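Local atomic coordinates of 6-phosphogluconate dehydrogenase, NAD-binding (Geobacter metallireducens, PDB entry 3PEF), a protein that binds NADP+ and, as a beta-hydroxyacid dehydrogenase with succinic semialdehyde reductase activity, probably interconverts succinic semialdehyde and gamma-hydroxybutyrate. Residues 228-234 with 274-280; 175-179 with 237-241; 17-22 with 39-45. The protein carries 2 engineered substitutions. All coordinates share one frame; numbering follows the deposited sequence.

Contact 1: 228-234 with 274-280. With NAP (NADP nicotinamide-adenine-dinucleotide phosphate), chain I.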
loop_
_atom_site.group_PDB
_atom_site.type_symbol
_atom_site.label_atom_id
_atom_site.label_comp_id
_atom_site.label_asym_id
_atom_site.label_seq_id
_atom_site.Cartn_x
_atom_site.Cartn_y
_atom_site.Cartn_z
ATOM N N PHE A 228 -0.459 13.864 23.196
ATOM C CA PHE A 228 0.316 12.762 22.635
ATOM C C PHE A 228 1.537 12.452 23.491
ATOM O O PHE A 228 2.573 12.012 22.982
ATOM C CB PHE A 228 0.730 13.088 21.197
ATOM C CG PHE A 228 -0.436 13.271 20.269
ATOM C CD1 PHE A 228 -1.164 12.173 19.830
ATOM C CD2 PHE A 228 -0.813 14.538 19.849
ATOM C CE1 PHE A 228 -2.239 12.331 18.987
ATOM C CE2 PHE A 228 -1.891 14.707 19.009
ATOM C CZ PHE A 228 -2.604 13.599 18.570
ATOM N N ALA A 229 1.425 12.709 24.794
ATOM C CA ALA A 229 2.507 12.355 25.713
ATOM C C ALA A 229 2.787 10.863 25.547
ATOM O O ALA A 229 1.850 10.058 25.468
ATOM C CB ALA A 229 2.128 12.680 27.158
ATOM N N PRO A 230 4.073 10.488 25.477
ATOM C CA PRO A 230 4.457 9.122 25.100
ATOM C C PRO A 230 4.110 8.058 26.141
ATOM O O PRO A 230 4.539 8.137 27.277
ATOM C CB PRO A 230 5.976 9.216 24.933
ATOM C CG PRO A 230 6.372 10.399 25.804
ATOM C CD PRO A 230 5.244 11.365 25.669
ATOM N N ALA A 231 3.327 7.065 25.746
ATOM C CA ALA A 231 3.179 5.850 26.550
ATOM C C ALA A 231 3.927 4.738 25.819
ATOM O O ALA A 231 4.769 4.051 26.391
ATOM C CB ALA A 231 1.706 5.485 26.740
ATOM N N PHE A 232 3.619 4.583 24.541
ATOM C CA PHE A 232 4.416 3.717 23.674
ATOM C C PHE A 232 5.056 4.602 22.604
ATOM O O PHE A 232 4.372 5.056 21.689
ATOM C CB PHE A 232 3.537 2.619 23.052
ATOM C CG PHE A 232 4.297 1.661 22.154
ATOM C CD1 PHE A 232 3.675 1.069 21.060
ATOM C CD2 PHE A 232 5.628 1.353 22.406
ATOM C CE1 PHE A 232 4.366 0.175 20.226
ATOM C CE2 PHE A 232 6.321 0.456 21.584
ATOM C CZ PHE A 232 5.686 -0.127 20.491
ATOM N N PRO A 233 6.376 4.871 22.724
ATOM C CA PRO A 233 7.020 5.800 21.792
ATOM C C PRO A 233 6.816 5.394 20.332
ATOM O O PRO A 233 6.979 4.228 19.956
ATOM C CB PRO A 233 8.502 5.742 22.198
ATOM C CG PRO A 233 8.459 5.459 23.672
ATOM C CD PRO A 233 7.292 4.454 23.802
ATOM N N LEU A 234 6.429 6.372 19.521
ATOM C CA LEU A 234 6.139 6.138 18.118
ATOM C C LEU A 234 7.315 5.488 17.378
ATOM O O LEU A 234 7.113 4.603 16.548
ATOM C CB LEU A 234 5.658 7.423 17.433
ATOM C CG LEU A 234 5.080 7.275 16.019
ATOM C CD1 LEU A 234 4.043 8.352 15.681
ATOM C CD2 LEU A 234 6.203 7.257 14.982
ATOM N N GLY A 274 8.578 10.978 16.484
ATOM C CA GLY A 274 9.178 9.731 16.941
ATOM C C GLY A 274 9.167 9.488 18.441
ATOM O O GLY A 274 9.086 8.337 18.894
ATOM N N ASP A 275 9.257 10.567 19.216
ATOM C CA ASP A 275 9.318 10.468 20.673
ATOM C C ASP A 275 7.966 10.757 21.345
ATOM O O ASP A 275 7.859 10.716 22.566
ATOM C CB ASP A 275 10.383 11.425 21.250
ATOM C CG ASP A 275 11.804 10.871 21.149
ATOM O OD1 ASP A 275 11.984 9.643 21.002
ATOM O OD2 ASP A 275 12.755 11.674 21.228
ATOM N N GLU A 276 6.938 11.057 20.562
ATOM C CA GLU A 276 5.596 11.182 21.137
ATOM C C GLU A 276 4.908 9.809 21.134
ATOM O O GLU A 276 5.495 8.819 20.670
ATOM C CB GLU A 276 4.781 12.213 20.355
ATOM C CG GLU A 276 5.414 13.613 20.408
ATOM C CD GLU A 276 4.703 14.613 19.521
ATOM O OE1 GLU A 276 3.779 14.195 18.803
ATOM O OE2 GLU A 276 5.070 15.813 19.536
ATOM N N ASP A 277 3.683 9.734 21.653
ATOM C CA ASP A 277 2.952 8.467 21.624
ATOM C C ASP A 277 2.729 7.990 20.197
ATOM O O ASP A 277 2.612 8.804 19.279
ATOM C CB ASP A 277 1.589 8.603 22.291
ATOM C CG ASP A 277 0.971 7.255 22.589
ATOM O OD1 ASP A 277 1.609 6.466 23.323
ATOM O OD2 ASP A 277 -0.130 6.976 22.071
ATOM N N PHE A 278 2.627 6.674 20.004
ATOM C CA PHE A 278 2.417 6.174 18.651
ATOM C C PHE A 278 1.092 6.663 18.055
ATOM O O PHE A 278 0.945 6.722 16.841
ATOM C CB PHE A 278 2.585 4.651 18.557
ATOM C CG PHE A 278 1.434 3.857 19.108
ATOM C CD1 PHE A 278 1.086 3.943 20.440
ATOM C CD2 PHE A 278 0.722 2.987 18.283
ATOM C CE1 PHE A 278 0.029 3.192 20.946
ATOM C CE2 PHE A 278 -0.322 2.230 18.783
ATOM C CZ PHE A 278 -0.666 2.332 20.118
ATOM N N SER A 279 0.146 7.063 18.897
ATOM C CA SER A 279 -1.090 7.645 18.376
ATOM C C SER A 279 -0.839 8.975 17.675
ATOM O O SER A 279 -1.719 9.480 16.986
ATOM C CB SER A 279 -2.134 7.830 19.482
ATOM O OG SER A 279 -1.574 8.519 20.585
ATOM N N ALA A 280 0.360 9.538 17.839
ATOM C CA ALA A 280 0.710 10.766 17.122
ATOM C C ALA A 280 0.693 10.605 15.598
ATOM O O ALA A 280 0.711 11.593 14.860
ATOM C CB ALA A 280 2.072 11.335 17.610
HETATM P PA NAP I . 12.366 3.752 26.078
HETATM O O1A NAP I . 12.794 4.560 24.914
HETATM O O2A NAP I . 11.743 4.513 27.176
HETATM O O5B NAP I . 13.607 2.920 26.655
HETATM C C5B NAP I . 14.572 2.382 25.793
HETATM C C4B NAP I . 15.670 1.809 26.671
HETATM O O4B NAP I . 16.645 1.221 25.837
HETATM C C3B NAP I . 16.376 2.906 27.464
HETATM O O3B NAP I . 16.717 2.325 28.701
HETATM C C2B NAP I . 17.633 3.141 26.652
HETATM O O2B NAP I . 18.726 3.643 27.378
HETATM C C1B NAP I . 17.910 1.720 26.198
HETATM N N9A NAP I . 18.859 1.698 25.076
HETATM C C8A NAP I . 18.617 2.120 23.792
HETATM N N7A NAP I . 19.748 1.946 23.070
HETATM C C5A NAP I . 20.699 1.435 23.876
HETATM C C6A NAP I . 22.011 1.060 23.634
HETATM N N6A NAP I . 22.528 1.205 22.422
HETATM N N1A NAP I . 22.765 0.559 24.661
HETATM C C2A NAP I . 22.214 0.414 25.922
HETATM N N3A NAP I . 20.901 0.780 26.154
HETATM C C4A NAP I . 20.158 1.275 25.142
HETATM O O3 NAP I . 11.335 2.676 25.519
HETATM P PN NAP I . 10.469 1.587 26.274
HETATM O O1N NAP I . 9.053 1.755 25.908
HETATM O O2N NAP I . 10.831 1.511 27.704
HETATM O O5D NAP I . 11.095 0.357 25.443
HETATM C C5D NAP I . 11.711 -0.764 26.019
HETATM C C4D NAP I . 11.254 -1.977 25.210
HETATM O O4D NAP I . 9.930 -2.342 25.515
HETATM C C3D NAP I . 11.224 -1.689 23.722
HETATM O O3D NAP I . 11.673 -2.877 23.105
HETATM C C2D NAP I . 9.760 -1.421 23.414
HETATM O O2D NAP I . 9.468 -1.751 22.084
HETATM C C1D NAP I . 9.114 -2.401 24.361
HETATM N N1N NAP I . 7.719 -2.149 24.782
HETATM C C2N NAP I . 7.269 -0.879 24.997
HETATM C C3N NAP I . 5.969 -0.660 25.446
HETATM C C7N NAP I . 5.497 0.734 25.730
HETATM O O7N NAP I . 4.128 0.944 25.720
HETATM N N7N NAP I . 6.336 1.757 25.966
HETATM C C4N NAP I . 5.111 -1.740 25.681
HETATM C C5N NAP I . 5.592 -3.032 25.487
HETATM C C6N NAP I . 6.903 -3.230 25.052
HETATM P P2B NAP I . 18.880 5.236 27.681
HETATM O O1X NAP I . 20.357 5.450 27.981
HETATM O O2X NAP I . 18.452 5.997 26.467
HETATM O O3X NAP I . 18.010 5.618 28.845
#
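P233 and D277 form a single backbone bridge between loops 228-234 and 274-280, around which D277 N donates to F228 O, F278 N to F232 O, and L234 N to E276 O at 2.9 Å. With CG anti to the backbone N (chi1 -165°), D277 OD1 gathers two amides of the facing loop: A231 N at 3.0 Å, on the anti side but tilted from the carboxylate plane, and F232 N, also at 3.0 Å, almost in line with the C-O bond. OD2 closes an Asx turn with S279 N, uses its anti lone pair for S279 OG, and pairs with K219. With an alanine at D277, the A231 and F232 amides would probably lose their shared acceptor and K219 this charge partner. F232 directs its edge at the face of F278 in a T-shaped pair, planes at 60°, with F232 CD1 3.9 Å from F278 CD1. At the start of the loop, F228 CD1 rests 3.6 Å from A280 CA. The cofactor carboxamide lies by F232, NAP C7N being 3.4 Å from F232 CD2, and NAP N7N donates to A231 O at 2.8 Å. Loop 228-234, braced by 274-280, thus lines the carboxamide end of the NADP pocket.

Contact 2: 175-179 with 237-241; sequences NMVMG and MQKDL
N175 and G179 on helix 166-194 face M237 and L241 on helix 234-251 in a buried helix-helix crossing within the all-helical C-terminal domain of the beta-hydroxyacid dehydrogenase fold. The axes of the two short segments approach to 9.4 Å and cross at -121°. G179 makes the close fit possible: M237 SD sits 3.6 Å from G179 CA, and a beta carbon there would clash with L241 CD1. M237 reaches this spot by bending at chi2 and chi3, which carries CE to 3.5 Å from N175 O, while M178 CE flanks the sulfur. One turn away L241 lays CD1 against the backbone of M176, 3.7 Å from M176 CA, the two side chains crossing at about a right angle. M176 and M178 also pack on G188 and M211 of a second subunit, so helix 166-194 serves both the domain and the assembly. The polar margin of the crossing lies beside the predicted active-site lysine: N175 OD1 accepts from K171 NZ. N175 ND2 makes a weak, strongly bent hydrogen bond to D240 OD2, with the amide and carboxylate planes 58° apart. K239 NZ, which also donates to NAP O2D and T96 O, forms a salt bridge with D240 OD1 at 2.8 Å, nearly in line with its C-O bond.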
loop_
_atom_site.group_PDB
_atom_site.type_symbol
_atom_site.label_atom_id
_atom_site.label_comp_id
_atom_site.label_asym_id
_atom_site.label_seq_id
_atom_site.Cartn_x
_atom_site.Cartn_y
_atom_site.Cartn_z
ATOM N N ASN A 175 1.850 -7.063 17.895
ATOM C CA ASN A 175 2.091 -5.626 17.706
ATOM C C ASN A 175 1.834 -5.134 16.295
ATOM O O ASN A 175 1.498 -3.970 16.074
ATOM C CB ASN A 175 3.493 -5.230 18.142
ATOM C CG ASN A 175 3.494 -4.653 19.523
ATOM O OD1 ASN A 175 2.759 -5.132 20.390
ATOM N ND2 ASN A 175 4.272 -3.595 19.737
ATOM N N MET A 176 2.015 -6.031 15.336
ATOM C CA MET A 176 1.761 -5.693 13.950
ATOM C C MET A 176 0.289 -5.353 13.750
ATOM O O MET A 176 -0.035 -4.357 13.109
ATOM C CB MET A 176 2.140 -6.844 13.026
ATOM C CG MET A 176 2.077 -6.441 11.561
ATOM S SD MET A 176 2.332 -7.877 10.491
ATOM C CE MET A 176 0.745 -8.696 10.674
ATOM N N VAL A 177 -0.588 -6.190 14.304
ATOM C CA VAL A 177 -2.030 -5.952 14.258
ATOM C C VAL A 177 -2.395 -4.639 14.950
ATOM O O VAL A 177 -3.189 -3.856 14.445
ATOM C CB VAL A 177 -2.796 -7.100 14.945
ATOM C CG1 VAL A 177 -4.268 -6.755 15.049
ATOM C CG2 VAL A 177 -2.609 -8.394 14.156
ATOM N N MET A 178 -1.795 -4.404 16.107
ATOM C CA MET A 178 -2.029 -3.174 16.851
ATOM C C MET A 178 -1.592 -1.921 16.075
ATOM O O MET A 178 -2.263 -0.889 16.119
ATOM C CB MET A 178 -1.319 -3.224 18.198
ATOM C CG MET A 178 -1.654 -2.030 19.115
ATOM S SD MET A 178 -0.623 -1.950 20.592
ATOM C CE MET A 178 0.989 -1.614 19.853
ATOM N N GLY A 179 -0.471 -2.018 15.365
ATOM C CA GLY A 179 0.012 -0.902 14.569
ATOM C C GLY A 179 -0.907 -0.600 13.396
ATOM O O GLY A 179 -1.239 0.560 13.141
ATOM N N MET A 237 7.020 1.772 17.965
ATOM C CA MET A 237 5.940 1.159 17.161
ATOM C C MET A 237 6.478 0.890 15.762
ATOM O O MET A 237 6.292 -0.194 15.190
ATOM C CB MET A 237 4.717 2.085 17.072
ATOM C CG MET A 237 3.601 1.587 16.145
ATOM S SD MET A 237 2.681 0.155 16.805
ATOM C CE MET A 237 3.578 -1.218 16.161
ATOM N N GLN A 238 7.163 1.882 15.208
ATOM C CA GLN A 238 7.664 1.754 13.835
ATOM C C GLN A 238 8.722 0.654 13.738
ATOM O O GLN A 238 8.769 -0.077 12.759
ATOM C CB GLN A 238 8.226 3.095 13.331
ATOM C CG GLN A 238 8.467 3.154 11.814
ATOM C CD GLN A 238 9.872 2.726 11.427
ATOM O OE1 GLN A 238 10.851 3.297 11.888
ATOM N NE2 GLN A 238 9.973 1.722 10.577
ATOM N N LYS A 239 9.582 0.566 14.750
ATOM C CA LYS A 239 10.600 -0.472 14.814
ATOM C C LYS A 239 9.928 -1.859 14.840
ATOM O O LYS A 239 10.394 -2.796 14.197
ATOM C CB LYS A 239 11.494 -0.275 16.056
ATOM C CG LYS A 239 12.447 -1.448 16.355
ATOM C CD LYS A 239 11.872 -2.442 17.370
ATOM C CE LYS A 239 11.644 -1.787 18.714
ATOM N NZ LYS A 239 11.152 -2.717 19.766
ATOM N N ASP A 240 8.832 -1.980 15.579
ATOM C CA ASP A 240 8.112 -3.251 15.664
ATOM C C ASP A 240 7.528 -3.636 14.307
ATOM O O ASP A 240 7.603 -4.788 13.902
ATOM C CB ASP A 240 7.009 -3.203 16.728
ATOM C CG ASP A 240 7.556 -3.258 18.164
ATOM O OD1 ASP A 240 8.788 -3.397 18.375
ATOM O OD2 ASP A 240 6.734 -3.153 19.097
ATOM N N LEU A 241 6.966 -2.663 13.598
ATOM C CA LEU A 241 6.426 -2.907 12.267
ATOM C C LEU A 241 7.555 -3.304 11.303
ATOM O O LEU A 241 7.420 -4.225 10.500
ATOM C CB LEU A 241 5.695 -1.658 11.778
ATOM C CG LEU A 241 4.162 -1.557 11.828
ATOM C CD1 LEU A 241 3.463 -2.706 12.584
ATOM C CD2 LEU A 241 3.710 -0.199 12.345
#

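Contact 3: 17-22 with 39-45; sequences AKNLVK and ELAALGA
L40 spreads its two methyl groups over the side of helix 11-22, CD1 lying 3.8 Å from A17 CB and CD2 reaching the backbone at K18, 3.6 Å from K18 N. V21, one turn on from A17 and K18, continues the apolar strip. Its CG1, anti to the backbone N (chi1 176°), points to the end of helix 38-42 and touches L43 O at 3.5 Å, while CG2, on the other branch, touches both L40 CD2 and A45 CB, the latter at 4.2 Å. L43 covers the outer margin, its CD1 packing 3.9 Å from K18 CG with the two chains crossing at about a right angle. The helix 38-42 ends in a Schellman motif at G44, whose phi of 106° turns the chain so that A45 N bonds back to L40 O and A45 faces V21. Beneath this layer A17 rests on F6, V21 on V27, and L40 and A45 on I29. The two helices therefore pack side by side over strands 3-7 and 26-30, as expected of successive beta-alpha-beta crossovers in a Rossmann fold. The polar edge is made by K18, whose chain bends at chi2 and chi3 across the extended E39. K18 NZ forms a salt bridge with E39 OE2 at 3.0 Å, weak as a hydrogen bond, and a water accepts from K18 NZ at 2.8 Å and donates weakly to E39 OE1. This chemistry implies that methyl packing joins the helices, while a partly hydrated ion pair finishes their outer rim.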
loop_
_atom_site.group_PDB
_atom_site.type_symbol
_atom_site.label_atom_id
_atom_site.label_comp_id
_atom_site.label_asym_id
_atom_site.label_seq_id
_atom_site.Cartn_x
_atom_site.Cartn_y
_atom_site.Cartn_z
ATOM N N ALA A 17 10.980 -2.228 37.176
ATOM C CA ALA A 17 11.959 -2.359 38.257
ATOM C C ALA A 17 11.422 -1.830 39.593
ATOM O O ALA A 17 11.704 -2.398 40.657
ATOM C CB ALA A 17 13.284 -1.653 37.878
ATOM N N LYS A 18 10.647 -0.747 39.526
ATOM C CA LYS A 18 10.038 -0.129 40.708
ATOM C C LYS A 18 9.102 -1.101 41.386
ATOM O O LYS A 18 9.015 -1.136 42.616
ATOM C CB LYS A 18 9.217 1.093 40.304
ATOM C CG LYS A 18 9.481 2.344 41.112
ATOM C CD LYS A 18 10.073 3.436 40.226
ATOM C CE LYS A 18 9.014 4.441 39.796
ATOM N NZ LYS A 18 9.525 5.405 38.771
ATOM N N ASN A 19 8.362 -1.853 40.571
ATOM C CA ASN A 19 7.465 -2.891 41.079
ATOM C C ASN A 19 8.234 -3.991 41.824
ATOM O O ASN A 19 7.802 -4.456 42.877
ATOM C CB ASN A 19 6.568 -3.442 39.956
ATOM C CG ASN A 19 5.404 -2.505 39.636
ATOM O OD1 ASN A 19 5.040 -1.674 40.463
ATOM N ND2 ASN A 19 4.821 -2.633 38.439
ATOM N N LEU A 20 9.392 -4.384 41.305
ATOM C CA LEU A 20 10.225 -5.339 42.025
ATOM C C LEU A 20 10.710 -4.711 43.332
ATOM O O LEU A 20 10.664 -5.336 44.383
ATOM C CB LEU A 20 11.417 -5.801 41.169
ATOM C CG LEU A 20 11.110 -6.567 39.874
ATOM C CD1 LEU A 20 12.392 -6.891 39.102
ATOM C CD2 LEU A 20 10.328 -7.843 40.155
ATOM N N VAL A 21 11.167 -3.466 43.273
ATOM C CA VAL A 21 11.582 -2.776 44.491
ATOM C C VAL A 21 10.414 -2.588 45.485
ATOM O O VAL A 21 10.565 -2.839 46.683
ATOM C CB VAL A 21 12.282 -1.429 44.193
ATOM C CG1 VAL A 21 12.603 -0.703 45.503
ATOM C CG2 VAL A 21 13.559 -1.667 43.373
ATOM N N LYS A 22 9.254 -2.158 44.999
ATOM C CA LYS A 22 8.097 -2.014 45.888
ATOM C C LYS A 22 7.704 -3.344 46.537
ATOM O O LYS A 22 7.163 -3.366 47.636
ATOM C CB LYS A 22 6.886 -1.431 45.148
ATOM C CG LYS A 22 6.537 0.007 45.539
ATOM C CD LYS A 22 7.655 0.991 45.214
ATOM C CE LYS A 22 7.296 1.884 44.023
ATOM N NZ LYS A 22 6.212 2.861 44.334
ATOM N N GLU A 39 15.779 7.559 40.786
ATOM C CA GLU A 39 14.562 7.389 41.567
ATOM C C GLU A 39 14.578 6.023 42.241
ATOM O O GLU A 39 14.284 5.890 43.427
ATOM C CB GLU A 39 13.330 7.540 40.680
ATOM C CG GLU A 39 12.020 7.395 41.428
ATOM C CD GLU A 39 10.806 7.647 40.540
ATOM O OE1 GLU A 39 10.986 8.142 39.404
ATOM O OE2 GLU A 39 9.672 7.354 40.981
ATOM N N LEU A 40 14.952 5.002 41.488
ATOM C CA LEU A 40 15.094 3.674 42.078
ATOM C C LEU A 40 16.183 3.646 43.152
ATOM O O LEU A 40 16.016 3.009 44.188
ATOM C CB LEU A 40 15.392 2.640 41.007
ATOM C CG LEU A 40 14.208 2.267 40.123
ATOM C CD1 LEU A 40 14.736 1.794 38.788
ATOM C CD2 LEU A 40 13.364 1.197 40.795
ATOM N N ALA A 41 17.301 4.326 42.906
ATOM C CA ALA A 41 18.382 4.338 43.892
ATOM C C ALA A 41 17.889 4.858 45.249
ATOM O O ALA A 41 18.222 4.303 46.293
ATOM C CB ALA A 41 19.556 5.164 43.397
ATOM N N ALA A 42 17.090 5.919 45.229
ATOM C CA ALA A 42 16.604 6.491 46.475
ATOM C C ALA A 42 15.595 5.547 47.095
ATOM O O ALA A 42 15.313 5.628 48.279
ATOM C CB ALA A 42 15.981 7.855 46.244
ATOM N N LEU A 43 15.049 4.646 46.291
ATOM C CA LEU A 43 14.096 3.673 46.820
ATOM C C LEU A 43 14.797 2.444 47.390
ATOM O O LEU A 43 14.139 1.486 47.791
ATOM C CB LEU A 43 13.081 3.259 45.758
ATOM C CG LEU A 43 11.903 4.200 45.514
ATOM C CD1 LEU A 43 11.111 3.726 44.316
ATOM C CD2 LEU A 43 11.013 4.297 46.749
ATOM N N GLY A 44 16.129 2.470 47.401
ATOM C CA GLY A 44 16.918 1.387 47.966
ATOM C C GLY A 44 17.607 0.478 46.954
ATOM O O GLY A 44 18.425 -0.362 47.337
ATOM N N ALA A 45 17.281 0.623 45.670
ATOM C CA ALA A 45 17.927 -0.183 44.633
ATOM C C ALA A 45 19.412 0.113 44.606
ATOM O O ALA A 45 19.831 1.237 44.891
ATOM C CB ALA A 45 17.319 0.098 43.262
HETATM O O HOH W 1 12.153 5.853 37.919
#

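Contacts 1 and 2 meet beside the nicotinamide end of NADP, although their segments alternate along the chain. Their centres lie 13 Å apart and they touch through F232, whose CZ is 3.4 Å from M237 N and 3.5 Å from D240 OD2; F278 likewise packs on M237. Loop and helix crossing thus lie against each other beside the cofactor and the predicted active-site residue K171. Contact 3 belongs to the nucleotide-binding domain, its centre about 25 Å from that of contact 1 and about 30 Å from that of contact 2. It touches neither, but its L40 side chain comes within about 10 Å of NADP. The example illustrates a cofactor bound by residues of two domains.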